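Long-range contact in mandelate racemase/muconate lactonizing enzyme family protein (Bradyrhizobium sp. ORS 278, PDB 3TOY), which belongs to the enolase superfamily, pairing an alpha+beta N-terminal capping domain with a barrel domain that holds bound calcium: residues V68-A76 with P366-E374. Residues are numbered along the deposited sequence; the frame is centred on the assembly and turned at random.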
# COMPACT_ATOMS: atom_id res chain seq x y z
N VAL A 68 26.62 48.55 4.57
CA VAL A 68 26.17 47.71 3.47
C VAL A 68 24.65 47.68 3.36
O VAL A 68 23.95 47.64 4.38
CB VAL A 68 26.65 46.25 3.61
CG1 VAL A 68 25.74 45.32 2.80
CG2 VAL A 68 28.10 46.12 3.16
N THR A 69 24.16 47.70 2.13
CA THR A 69 22.75 47.51 1.85
C THR A 69 22.55 46.24 1.00
O THR A 69 23.06 46.15 -0.12
CB THR A 69 22.14 48.74 1.16
OG1 THR A 69 22.23 49.85 2.06
CG2 THR A 69 20.68 48.51 0.80
N GLY A 70 21.82 45.28 1.56
CA GLY A 70 21.50 44.04 0.84
C GLY A 70 20.45 44.30 -0.23
O GLY A 70 19.52 45.08 -0.02
N HIS A 71 20.58 43.63 -1.36
CA HIS A 71 19.66 43.80 -2.45
C HIS A 71 19.09 42.43 -2.88
O HIS A 71 19.78 41.42 -2.79
CB HIS A 71 20.36 44.38 -3.68
CG HIS A 71 21.13 45.64 -3.41
ND1 HIS A 71 20.53 46.86 -3.21
CD2 HIS A 71 22.47 45.86 -3.33
CE1 HIS A 71 21.45 47.78 -3.01
NE2 HIS A 71 22.64 47.20 -3.08
N SER A 72 17.87 42.45 -3.40
CA SER A 72 17.31 41.30 -4.09
C SER A 72 16.17 41.84 -4.94
O SER A 72 15.78 42.99 -4.77
CB SER A 72 16.78 40.29 -3.07
OG SER A 72 15.59 40.79 -2.47
N TYR A 73 15.66 41.04 -5.86
CA TYR A 73 14.43 41.45 -6.55
C TYR A 73 13.44 40.28 -6.71
O TYR A 73 13.83 39.09 -6.65
CB TYR A 73 14.73 42.06 -7.94
CG TYR A 73 15.13 41.04 -8.99
CD1 TYR A 73 14.17 40.42 -9.80
CD2 TYR A 73 16.46 40.68 -9.16
CE1 TYR A 73 14.54 39.46 -10.75
CE2 TYR A 73 16.84 39.73 -10.09
CZ TYR A 73 15.87 39.12 -10.88
OH TYR A 73 16.24 38.19 -11.81
N LEU A 74 12.18 40.66 -6.88
CA LEU A 74 11.09 39.75 -7.18
C LEU A 74 10.56 40.03 -8.57
O LEU A 74 10.41 41.20 -8.95
CB LEU A 74 9.96 39.97 -6.18
CG LEU A 74 10.32 39.81 -4.71
CD1 LEU A 74 9.12 40.20 -3.86
CD2 LEU A 74 10.77 38.39 -4.39
N PHE A 75 10.32 38.96 -9.35
CA PHE A 75 9.47 39.06 -10.54
C PHE A 75 8.06 38.93 -10.05
O PHE A 75 7.73 37.98 -9.33
CB PHE A 75 9.79 37.93 -11.53
CG PHE A 75 8.82 37.85 -12.68
CD1 PHE A 75 8.80 38.82 -13.67
CD2 PHE A 75 7.93 36.79 -12.77
CE1 PHE A 75 7.92 38.73 -14.71
CE2 PHE A 75 7.04 36.71 -13.82
CZ PHE A 75 7.03 37.67 -14.79
N ALA A 76 7.21 39.89 -10.43
CA ALA A 76 5.90 40.00 -9.82
C ALA A 76 4.77 39.44 -10.67
O ALA A 76 3.60 39.48 -10.26
CB ALA A 76 5.62 41.46 -9.44
N PRO A 366 30.21 40.59 -5.23
CA PRO A 366 30.01 40.09 -3.87
C PRO A 366 28.51 39.96 -3.60
O PRO A 366 27.71 40.52 -4.33
CB PRO A 366 30.60 41.22 -3.01
CG PRO A 366 30.37 42.43 -3.80
CD PRO A 366 30.60 42.01 -5.23
N GLY A 367 28.16 39.25 -2.53
CA GLY A 367 26.75 38.95 -2.25
C GLY A 367 26.15 38.15 -3.41
O GLY A 367 26.79 37.22 -3.91
N LEU A 368 24.96 38.55 -3.86
CA LEU A 368 24.32 37.92 -5.01
C LEU A 368 24.67 38.60 -6.32
O LEU A 368 24.16 38.21 -7.37
CB LEU A 368 22.79 37.89 -4.85
CG LEU A 368 22.27 37.10 -3.64
CD1 LEU A 368 20.78 37.36 -3.50
CD2 LEU A 368 22.58 35.59 -3.75
N GLY A 369 25.52 39.62 -6.27
CA GLY A 369 25.88 40.34 -7.48
C GLY A 369 24.73 41.19 -7.98
O GLY A 369 24.57 41.37 -9.18
N LEU A 370 23.93 41.71 -7.07
CA LEU A 370 22.77 42.51 -7.44
C LEU A 370 22.96 43.94 -6.91
O LEU A 370 22.82 44.19 -5.72
CB LEU A 370 21.48 41.91 -6.87
CG LEU A 370 21.10 40.49 -7.31
CD1 LEU A 370 19.79 40.06 -6.64
CD2 LEU A 370 20.97 40.41 -8.81
N ALA A 371 23.32 44.86 -7.80
CA ALA A 371 23.39 46.28 -7.46
C ALA A 371 22.65 46.98 -8.57
O ALA A 371 22.71 46.54 -9.72
CB ALA A 371 24.82 46.74 -7.39
N TRP A 372 21.95 48.05 -8.24
CA TRP A 372 21.08 48.68 -9.22
C TRP A 372 21.79 49.70 -10.10
O TRP A 372 22.59 50.51 -9.63
CB TRP A 372 19.91 49.36 -8.53
CG TRP A 372 19.36 48.60 -7.37
CD1 TRP A 372 19.27 49.03 -6.08
CD2 TRP A 372 18.84 47.27 -7.40
NE1 TRP A 372 18.70 48.05 -5.30
CE2 TRP A 372 18.43 46.95 -6.09
CE3 TRP A 372 18.67 46.32 -8.41
CZ2 TRP A 372 17.87 45.72 -5.75
CZ3 TRP A 372 18.11 45.09 -8.08
CH2 TRP A 372 17.72 44.81 -6.76
N ASN A 373 21.49 49.64 -11.39
CA ASN A 373 21.76 50.75 -12.30
C ASN A 373 20.67 51.80 -12.04
O ASN A 373 19.58 51.75 -12.62
CB ASN A 373 21.72 50.24 -13.74
CG ASN A 373 21.83 51.36 -14.76
OD1 ASN A 373 21.86 52.54 -14.41
ND2 ASN A 373 21.87 50.98 -16.03
N GLU A 374 20.96 52.74 -11.14
CA GLU A 374 19.94 53.71 -10.72
C GLU A 374 19.32 54.56 -11.84
O GLU A 374 18.14 54.90 -11.79
CB GLU A 374 20.50 54.62 -9.61
CG GLU A 374 20.75 53.89 -8.29
CD GLU A 374 19.46 53.47 -7.61
OE1 GLU A 374 18.38 53.87 -8.08
OE2 GLU A 374 19.54 52.73 -6.61
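His71 meets Leu370 and Trp372 where the loop 366-374 crosses strand 69-75 nearly at right angles. No hydrogen bond joins the two segments, yet most of the touching residues are buried.

The His71 side chain can be followed outward. Its CB lies 3.2 Å from Leu370 O and 3.5 Å from Trp372 CZ2. CG is also close to Leu370 O. With chi1 at -53°, CG sits beside the backbone N, and the ring has its CD2 near the carbonyl of Leu370 and its ND1 near the indole. His71 CD2 comes to 2.9 Å from Leu370 O, a close C-H to carbonyl approach. His71 ND1 stands 3.0 Å from Trp372 NE1. The angle is poor, so the two nitrogens do not bond each other. Both bond to OD1 of Asp61 on the neighbouring strand 50-64. CE1 reaches NE1 and CD1 of the indole. The His71 ring and the five-membered ring of Trp372 meet obliquely.

The far end of the indole reaches obliquely to Ser72 and Tyr73. Trp372 CH2 lies 3.3 Å from Ser72 O, with the carbonyl oxygen at the ring edge, and also touches Tyr73 CB. Leu370 CD1 packs on Ser72 CA at 3.8 Å and against Tyr73 CD2. Tyr73 OH is bonded to Glu325 of helix 324-330.

Within this chain the strand is an outer one of the antiparallel sheet built mainly by the N-terminal domain. The loop leads from short strand 360-361, which pairs antiparallel with barrel strand 157-162, to helix 374-380. The contact lays this loop across the face of strand 69-75 turned away from helix 122-142. One carboxylate oxygen bonds both ring nitrogens, which suggests that His71 carries a proton on ND1; Asp61 would restrain the turn of both rings.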